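Local atomic coordinates of MutT/NUDIX family protein (PDB entry 3ID9), a protein that is a MutT/NUDIX family protein that probably hydrolyses nucleoside diphosphates linked to another moiety, its own substrate not being established. Residues Gly74-Cys86 with Ser94-Glu106. Sequence-based numbering, arbitrary orientation.
Sequences GLEVKIKKLLYVC and SLLHITFLLERIE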
ATOM      1  N   GLY B  74      17.703 -16.808   0.376  1.00 32.97           N
ATOM      2  CA  GLY B  74      18.281 -17.167   1.655  1.00 32.64           C
ATOM      3  C   GLY B  74      18.680 -15.992   2.542  1.00 33.47           C
ATOM      4  O   GLY B  74      19.293 -16.194   3.588  1.00 33.13           O
ATOM      5  N   LEU B  75      18.329 -14.768   2.148  1.00 34.12           N
ATOM      6  CA  LEU B  75      18.674 -13.573   2.927  1.00 34.83           C
ATOM      7  C   LEU B  75      17.633 -13.209   3.983  1.00 36.21           C
ATOM      8  O   LEU B  75      16.459 -13.551   3.859  1.00 36.48           O
ATOM      9  CB  LEU B  75      18.827 -12.360   2.009  1.00 34.88           C
ATOM     10  CG  LEU B  75      19.899 -12.321   0.926  1.00 35.08           C
ATOM     11  CD1 LEU B  75      19.782 -11.003   0.167  1.00 32.75           C
ATOM     12  CD2 LEU B  75      21.281 -12.453   1.564  1.00 33.27           C
ATOM     13  N   GLU B  76      18.075 -12.507   5.023  1.00 36.65           N
ATOM     14  CA  GLU B  76      17.172 -12.039   6.070  1.00 37.67           C
ATOM     15  C   GLU B  76      16.927 -10.568   5.761  1.00 36.71           C
ATOM     16  O   GLU B  76      17.869  -9.791   5.606  1.00 35.42           O
ATOM     17  CB  GLU B  76      17.806 -12.184   7.456  1.00 39.54           C
ATOM     18  CG  GLU B  76      17.782 -13.603   7.994  1.00 43.44           C
ATOM     19  CD  GLU B  76      16.370 -14.169   8.062  1.00 46.68           C
ATOM     20  OE1 GLU B  76      15.499 -13.541   8.706  1.00 48.77           O
ATOM     21  OE2 GLU B  76      16.128 -15.243   7.472  1.00 48.04           O
ATOM     22  N   VAL B  77      15.664 -10.181   5.659  1.00 37.18           N
ATOM     23  CA  VAL B  77      15.351  -8.799   5.332  1.00 36.06           C
ATOM     24  C   VAL B  77      14.277  -8.179   6.203  1.00 36.43           C
ATOM     25  O   VAL B  77      13.582  -8.867   6.950  1.00 36.90           O
ATOM     26  CB  VAL B  77      14.875  -8.684   3.870  1.00 36.35           C
ATOM     27  CG1 VAL B  77      15.919  -9.277   2.931  1.00 34.72           C
ATOM     28  CG2 VAL B  77      13.534  -9.402   3.702  1.00 32.57           C
ATOM     29  N   LYS B  78      14.158  -6.863   6.101  1.00 36.93           N
ATOM     30  CA  LYS B  78      13.125  -6.137   6.815  1.00 37.26           C
ATOM     31  C   LYS B  78      12.565  -5.117   5.829  1.00 36.89           C
ATOM     32  O   LYS B  78      13.265  -4.664   4.917  1.00 36.93           O
ATOM     33  CB  LYS B  78      13.678  -5.441   8.060  1.00 37.76           C
ATOM     34  CG  LYS B  78      14.431  -4.159   7.808  1.00 41.33           C
ATOM     35  CD  LYS B  78      14.901  -3.568   9.137  1.00 45.99           C
ATOM     36  CE  LYS B  78      15.766  -2.327   8.930  1.00 48.55           C
ATOM     37  NZ  LYS B  78      16.268  -1.778  10.222  1.00 50.16           N
ATOM     38  N   ILE B  79      11.295  -4.781   5.997  1.00 36.17           N
ATOM     39  CA  ILE B  79      10.638  -3.825   5.126  1.00 37.09           C
ATOM     40  C   ILE B  79      11.019  -2.382   5.450  1.00 38.01           C
ATOM     41  O   ILE B  79      11.088  -1.995   6.611  1.00 38.46           O
ATOM     42  CB  ILE B  79       9.102  -3.996   5.219  1.00 36.66           C
ATOM     43  CG1 ILE B  79       8.720  -5.347   4.608  1.00 36.52           C
ATOM     44  CG2 ILE B  79       8.389  -2.841   4.521  1.00 35.89           C
ATOM     45  CD1 ILE B  79       7.247  -5.576   4.480  1.00 40.85           C
ATOM     46  N   LYS B  80      11.289  -1.596   4.415  1.00 39.52           N
ATOM     47  CA  LYS B  80      11.632  -0.191   4.595  1.00 42.44           C
ATOM     48  C   LYS B  80      10.354   0.594   4.364  1.00 43.72           C
ATOM     49  O   LYS B  80       9.909   1.354   5.218  1.00 44.50           O
ATOM     50  CB  LYS B  80      12.679   0.264   3.575  1.00 42.96           C
ATOM     51  CG  LYS B  80      14.085  -0.235   3.834  1.00 47.47           C
ATOM     52  CD  LYS B  80      15.028   0.919   4.165  1.00 51.54           C
ATOM     53  CE  LYS B  80      15.268   1.830   2.960  1.00 51.84           C
ATOM     54  NZ  LYS B  80      16.000   1.139   1.859  1.00 52.47           N
ATOM     55  N   LYS B  81       9.767   0.398   3.190  1.00 44.45           N
ATOM     56  CA  LYS B  81       8.540   1.081   2.838  1.00 44.31           C
ATOM     57  C   LYS B  81       7.769   0.412   1.712  1.00 42.62           C
ATOM     58  O   LYS B  81       8.312  -0.376   0.936  1.00 42.12           O
ATOM     59  CB  LYS B  81       8.826   2.536   2.456  1.00 46.24           C
ATOM     60  CG  LYS B  81       8.762   3.501   3.624  1.00 49.72           C
ATOM     61  CD  LYS B  81       8.880   4.933   3.145  1.00 52.70           C
ATOM     62  CE  LYS B  81       8.567   5.919   4.263  1.00 54.89           C
ATOM     63  NZ  LYS B  81       8.332   7.299   3.724  1.00 54.96           N
ATOM     64  N   LEU B  82       6.485   0.737   1.655  1.00 40.46           N
ATOM     65  CA  LEU B  82       5.582   0.231   0.642  1.00 38.51           C
ATOM     66  C   LEU B  82       5.914   1.110  -0.562  1.00 37.54           C
ATOM     67  O   LEU B  82       5.788   2.333  -0.503  1.00 38.82           O
ATOM     68  CB  LEU B  82       4.148   0.471   1.100  1.00 41.78           C
ATOM     69  CG  LEU B  82       2.969  -0.295   0.519  1.00 42.55           C
ATOM     70  CD1 LEU B  82       3.202  -0.497  -0.962  1.00 45.68           C
ATOM     71  CD2 LEU B  82       2.809  -1.618   1.243  1.00 42.30           C
ATOM     72  N   LEU B  83       6.354   0.506  -1.652  1.00 34.90           N
ATOM     73  CA  LEU B  83       6.712   1.298  -2.812  1.00 32.59           C
ATOM     74  C   LEU B  83       5.596   1.489  -3.825  1.00 30.88           C
ATOM     75  O   LEU B  83       5.385   2.591  -4.342  1.00 28.50           O
ATOM     76  CB  LEU B  83       7.909   0.668  -3.531  1.00 32.81           C
ATOM     77  CG  LEU B  83       8.253   1.353  -4.858  1.00 34.15           C
ATOM     78  CD1 LEU B  83       8.853   2.724  -4.567  1.00 33.74           C
ATOM     79  CD2 LEU B  83       9.228   0.502  -5.659  1.00 35.55           C
ATOM     80  N   TYR B  84       4.874   0.414  -4.105  1.00 28.58           N
ATOM     81  CA  TYR B  84       3.861   0.481  -5.127  1.00 29.55           C
ATOM     82  C   TYR B  84       2.771  -0.548  -4.895  1.00 29.86           C
ATOM     83  O   TYR B  84       3.046  -1.696  -4.539  1.00 29.18           O
ATOM     84  CB  TYR B  84       4.543   0.234  -6.474  1.00 31.48           C
ATOM     85  CG  TYR B  84       3.695   0.446  -7.693  1.00 35.70           C
ATOM     86  CD1 TYR B  84       3.482   1.724  -8.205  1.00 37.45           C
ATOM     87  CD2 TYR B  84       3.136  -0.637  -8.366  1.00 38.38           C
ATOM     88  CE1 TYR B  84       2.735   1.919  -9.368  1.00 40.22           C
ATOM     89  CE2 TYR B  84       2.389  -0.457  -9.525  1.00 41.71           C
ATOM     90  CZ  TYR B  84       2.195   0.821 -10.023  1.00 42.83           C
ATOM     91  OH  TYR B  84       1.476   0.989 -11.189  1.00 47.16           O
ATOM     92  N   VAL B  85       1.531  -0.122  -5.092  1.00 28.82           N
ATOM     93  CA  VAL B  85       0.385  -0.993  -4.929  1.00 29.26           C
ATOM     94  C   VAL B  85      -0.375  -0.957  -6.244  1.00 30.83           C
ATOM     95  O   VAL B  85      -0.713   0.109  -6.761  1.00 30.23           O
ATOM     96  CB  VAL B  85      -0.528  -0.533  -3.762  1.00 28.68           C
ATOM     97  CG1 VAL B  85      -1.787  -1.378  -3.728  1.00 27.26           C
ATOM     98  CG2 VAL B  85       0.216  -0.669  -2.436  1.00 25.63           C
ATOM     99  N   CYS B  86      -0.606  -2.138  -6.795  1.00 31.78           N
ATOM    100  CA  CYS B  86      -1.309  -2.262  -8.057  1.00 33.41           C
ATOM    101  C   CYS B  86      -2.478  -3.214  -7.854  1.00 30.53           C
ATOM    102  O   CYS B  86      -2.293  -4.342  -7.395  1.00 26.87           O
ATOM    103  CB  CYS B  86      -0.351  -2.810  -9.126  1.00 37.54           C
ATOM    104  SG  CYS B  86      -1.133  -3.195 -10.717  1.00 49.38           S
ATOM    105  N   SER B  94      -9.672 -11.495  -8.082  1.00 31.72           N
ATOM    106  CA  SER B  94      -9.251 -10.104  -7.912  1.00 32.48           C
ATOM    107  C   SER B  94      -7.799 -10.105  -7.472  1.00 30.97           C
ATOM    108  O   SER B  94      -7.400 -10.924  -6.647  1.00 30.86           O
ATOM    109  CB  SER B  94     -10.106  -9.399  -6.857  1.00 32.70           C
ATOM    110  OG  SER B  94     -11.366  -9.041  -7.388  1.00 35.74           O
ATOM    111  N   LEU B  95      -7.018  -9.176  -8.004  1.00 29.16           N
ATOM    112  CA  LEU B  95      -5.605  -9.136  -7.683  1.00 28.91           C
ATOM    113  C   LEU B  95      -5.066  -7.859  -7.064  1.00 28.87           C
ATOM    114  O   LEU B  95      -5.330  -6.752  -7.531  1.00 27.18           O
ATOM    115  CB  LEU B  95      -4.800  -9.453  -8.945  1.00 30.42           C
ATOM    116  CG  LEU B  95      -3.302  -9.142  -8.938  1.00 33.29           C
ATOM    117  CD1 LEU B  95      -2.579  -9.976  -7.889  1.00 33.31           C
ATOM    118  CD2 LEU B  95      -2.752  -9.428 -10.323  1.00 35.46           C
ATOM    119  N   LEU B  96      -4.293  -8.033  -6.004  1.00 28.79           N
ATOM    120  CA  LEU B  96      -3.659  -6.915  -5.339  1.00 30.94           C
ATOM    121  C   LEU B  96      -2.160  -7.247  -5.346  1.00 32.28           C
ATOM    122  O   LEU B  96      -1.744  -8.299  -4.859  1.00 32.74           O
ATOM    123  CB  LEU B  96      -4.192  -6.782  -3.914  1.00 30.91           C
ATOM    124  CG  LEU B  96      -3.734  -5.538  -3.155  1.00 33.70           C
ATOM    125  CD1 LEU B  96      -4.155  -4.288  -3.912  1.00 34.10           C
ATOM    126  CD2 LEU B  96      -4.330  -5.546  -1.765  1.00 35.24           C
ATOM    127  N   HIS B  97      -1.358  -6.366  -5.929  1.00 32.87           N
ATOM    128  CA  HIS B  97       0.084  -6.584  -6.013  1.00 33.50           C
ATOM    129  C   HIS B  97       0.869  -5.503  -5.262  1.00 31.72           C
ATOM    130  O   HIS B  97       0.870  -4.340  -5.663  1.00 31.05           O
ATOM    131  CB  HIS B  97       0.517  -6.609  -7.485  1.00 35.76           C
ATOM    132  CG  HIS B  97       1.951  -6.991  -7.689  1.00 43.90           C
ATOM    133  ND1 HIS B  97       2.601  -6.835  -8.897  1.00 46.50           N
ATOM    134  CD2 HIS B  97       2.860  -7.536  -6.842  1.00 44.53           C
ATOM    135  CE1 HIS B  97       3.845  -7.263  -8.784  1.00 47.04           C
ATOM    136  NE2 HIS B  97       4.027  -7.696  -7.545  1.00 46.34           N
ATOM    137  N   ILE B  98       1.537  -5.891  -4.181  1.00 30.31           N
ATOM    138  CA  ILE B  98       2.327  -4.947  -3.392  1.00 30.65           C
ATOM    139  C   ILE B  98       3.843  -5.111  -3.595  1.00 29.69           C
ATOM    140  O   ILE B  98       4.367  -6.223  -3.545  1.00 28.57           O
ATOM    141  CB  ILE B  98       2.043  -5.088  -1.864  1.00 32.16           C
ATOM    142  CG1 ILE B  98       0.595  -4.713  -1.535  1.00 31.85           C
ATOM    143  CG2 ILE B  98       2.970  -4.177  -1.081  1.00 32.44           C
ATOM    144  CD1 ILE B  98      -0.392  -5.826  -1.730  1.00 35.36           C
ATOM    145  N   THR B  99       4.534  -3.992  -3.811  1.00 27.67           N
ATOM    146  CA  THR B  99       5.982  -3.990  -3.993  1.00 26.63           C
ATOM    147  C   THR B  99       6.654  -3.305  -2.806  1.00 28.05           C
ATOM    148  O   THR B  99       6.354  -2.148  -2.495  1.00 27.58           O
ATOM    149  CB  THR B  99       6.399  -3.247  -5.286  1.00 26.64           C
ATOM    150  OG1 THR B  99       6.072  -4.047  -6.427  1.00 24.86           O
ATOM    151  CG2 THR B  99       7.899  -2.978  -5.291  1.00 27.40           C
ATOM    152  N   PHE B 100       7.570  -4.018  -2.154  1.00 29.10           N
ATOM    153  CA  PHE B 100       8.282  -3.491  -0.987  1.00 30.75           C
ATOM    154  C   PHE B 100       9.745  -3.135  -1.232  1.00 31.07           C
ATOM    155  O   PHE B 100      10.461  -3.875  -1.901  1.00 33.37           O
ATOM    156  CB  PHE B 100       8.284  -4.514   0.156  1.00 31.00           C
ATOM    157  CG  PHE B 100       6.964  -4.701   0.828  1.00 32.78           C
ATOM    158  CD1 PHE B 100       6.322  -5.934   0.786  1.00 32.84           C
ATOM    159  CD2 PHE B 100       6.379  -3.658   1.545  1.00 33.19           C
ATOM    160  CE1 PHE B 100       5.120  -6.129   1.453  1.00 35.71           C
ATOM    161  CE2 PHE B 100       5.177  -3.839   2.215  1.00 31.78           C
ATOM    162  CZ  PHE B 100       4.542  -5.074   2.171  1.00 34.31           C
ATOM    163  N   LEU B 101      10.185  -2.006  -0.684  1.00 31.16           N
ATOM    164  CA  LEU B 101      11.592  -1.637  -0.758  1.00 32.05           C
ATOM    165  C   LEU B 101      12.143  -2.374   0.453  1.00 32.41           C
ATOM    166  O   LEU B 101      11.720  -2.120   1.581  1.00 32.56           O
ATOM    167  CB  LEU B 101      11.801  -0.134  -0.575  1.00 33.19           C
ATOM    168  CG  LEU B 101      11.583   0.700  -1.836  1.00 36.13           C
ATOM    169  CD1 LEU B 101      11.809   2.177  -1.526  1.00 36.71           C
ATOM    170  CD2 LEU B 101      12.537   0.224  -2.916  1.00 34.41           C
ATOM    171  N   LEU B 102      13.060  -3.306   0.216  1.00 32.39           N
ATOM    172  CA  LEU B 102      13.634  -4.100   1.290  1.00 31.99           C
ATOM    173  C   LEU B 102      15.031  -3.659   1.697  1.00 33.37           C
ATOM    174  O   LEU B 102      15.725  -2.969   0.952  1.00 33.24           O
ATOM    175  CB  LEU B 102      13.677  -5.569   0.872  1.00 28.81           C
ATOM    176  CG  LEU B 102      12.323  -6.211   0.585  1.00 28.51           C
ATOM    177  CD1 LEU B 102      12.513  -7.601  -0.021  1.00 25.87           C
ATOM    178  CD2 LEU B 102      11.527  -6.286   1.882  1.00 25.11           C
ATOM    179  N   GLU B 103      15.424  -4.066   2.898  1.00 35.85           N
ATOM    180  CA  GLU B 103      16.745  -3.774   3.437  1.00 38.86           C
ATOM    181  C   GLU B 103      17.274  -5.041   4.116  1.00 39.22           C
ATOM    182  O   GLU B 103      16.530  -5.747   4.802  1.00 37.55           O
ATOM    183  CB  GLU B 103      16.655  -2.633   4.442  1.00 43.67           C
ATOM    184  CG  GLU B 103      17.968  -2.240   5.070  1.00 50.82           C
ATOM    185  CD  GLU B 103      17.861  -0.933   5.833  1.00 56.61           C
ATOM    186  OE1 GLU B 103      17.691   0.123   5.177  1.00 57.85           O
ATOM    187  OE2 GLU B 103      17.939  -0.964   7.082  1.00 59.59           O
ATOM    188  N   ARG B 104      18.554  -5.337   3.910  1.00 41.35           N
ATOM    189  CA  ARG B 104      19.169  -6.521   4.511  1.00 43.84           C
ATOM    190  C   ARG B 104      19.418  -6.327   6.005  1.00 46.55           C
ATOM    191  O   ARG B 104      19.736  -5.225   6.451  1.00 46.67           O
ATOM    192  CB  ARG B 104      20.508  -6.833   3.834  1.00 41.12           C
ATOM    193  CG  ARG B 104      20.532  -8.146   3.069  1.00 39.81           C
ATOM    194  CD  ARG B 104      21.939  -8.712   2.972  1.00 33.83           C
ATOM    195  NE  ARG B 104      22.878  -7.744   2.424  1.00 32.14           N
ATOM    196  CZ  ARG B 104      24.200  -7.900   2.421  1.00 31.74           C
ATOM    197  NH1 ARG B 104      24.742  -8.996   2.942  1.00 29.80           N
ATOM    198  NH2 ARG B 104      24.978  -6.954   1.904  1.00 28.86           N
ATOM    199  N   ILE B 105      19.268  -7.401   6.773  1.00 49.87           N
ATOM    200  CA  ILE B 105      19.514  -7.351   8.211  1.00 54.80           C
ATOM    201  C   ILE B 105      20.316  -8.584   8.622  1.00 59.01           C
ATOM    202  O   ILE B 105      21.102  -9.111   7.830  1.00 59.29           O
ATOM    203  CB  ILE B 105      18.198  -7.310   9.022  1.00 53.03           C
ATOM    204  CG1 ILE B 105      17.343  -8.536   8.704  1.00 52.27           C
ATOM    205  CG2 ILE B 105      17.440  -6.030   8.715  1.00 53.38           C
ATOM    206  CD1 ILE B 105      16.081  -8.635   9.537  1.00 49.86           C
ATOM    207  N   GLU B 106      20.116  -9.041   9.856  1.00 63.86           N
ATOM    208  CA  GLU B 106      20.818 -10.216  10.372  1.00 67.41           C
ATOM    209  C   GLU B 106      19.830 -11.321  10.740  1.00 68.29           C
ATOM    210  O   GLU B 106      19.997 -12.012  11.746  1.00 69.27           O
ATOM    211  CB  GLU B 106      21.654  -9.841  11.604  1.00 70.41           C
ATOM    212  CG  GLU B 106      22.733  -8.799  11.331  1.00 74.42           C
ATOM    213  CD  GLU B 106      23.607  -9.174  10.149  1.00 76.83           C
ATOM    214  OE1 GLU B 106      24.177 -10.289  10.165  1.00 78.08           O
ATOM    215  OE2 GLU B 106      23.722  -8.358   9.205  1.00 77.80           O
TER
HETATM  216  O   HOH W   1      20.639 -11.806   5.856  1.00 48.56           O
HETATM  217  O   HOH W   2       3.253  -3.502  -6.959  1.00 39.34           O
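A long antiparallel beta hairpin pairs strand 77-88 with strand 95-104. Lys78 with Glu103 and Cys86 with His97 are hydrogen-bonded pairs, and Leu82 with Phe100 is a non-hydrogen-bonded one. Two classic beta bulges each shift the register by one residue. In the first, Lys80 and Lys81 both face Leu101: Lys80 N gives a hydrogen bond to Leu101 O (2.9 Å), and Leu101 N gives one to Lys81 O. In the second, Leu83 and Tyr84 face Thr99. Thr99 O takes a bond from Leu83 N at 2.8 Å and a weak one from Tyr84 N, while Thr99 N bonds to Tyr84 O. Water 2 donates to both Tyr84 O and His97 O and also bonds to Thr99 OG1.

Ile79, Leu82, Val85, Ile98, Phe100 and Leu102 share one apolar face. Ile79 CD1 sits over the centre of the Phe100 ring, 3.4 Å from its centroid and 7° off the normal, a CH-pi contact. Ile98 CG2 lies against the opposite face, offset toward the rim. With chi1 at -161°, Leu82 swings CG away from its own N, and CD2 reaches Phe100 CE2 obliquely and also meets Ile98 CG2. Tyr155 of the second subunit meets the Phe100 ring edge-to-face.

Lys78 and Glu103 lie side by side on the other face, with Lys78 NZ 3.6 Å from Glu103 OE2. From the first bulge, the folded Lys80 chain crosses Glu103 at about a right angle and brings NZ to 3.9 Å from Glu103 OE1. Both salt bridges are long.

Helix 61-72, the Nudix helix, packs on Val77, Phe100 and Leu102, and strand 23-32 runs parallel to strand 95-104. An antiparallel hairpin in a mixed sheet with this helix packed on it fits the alpha/beta/alpha Nudix fold.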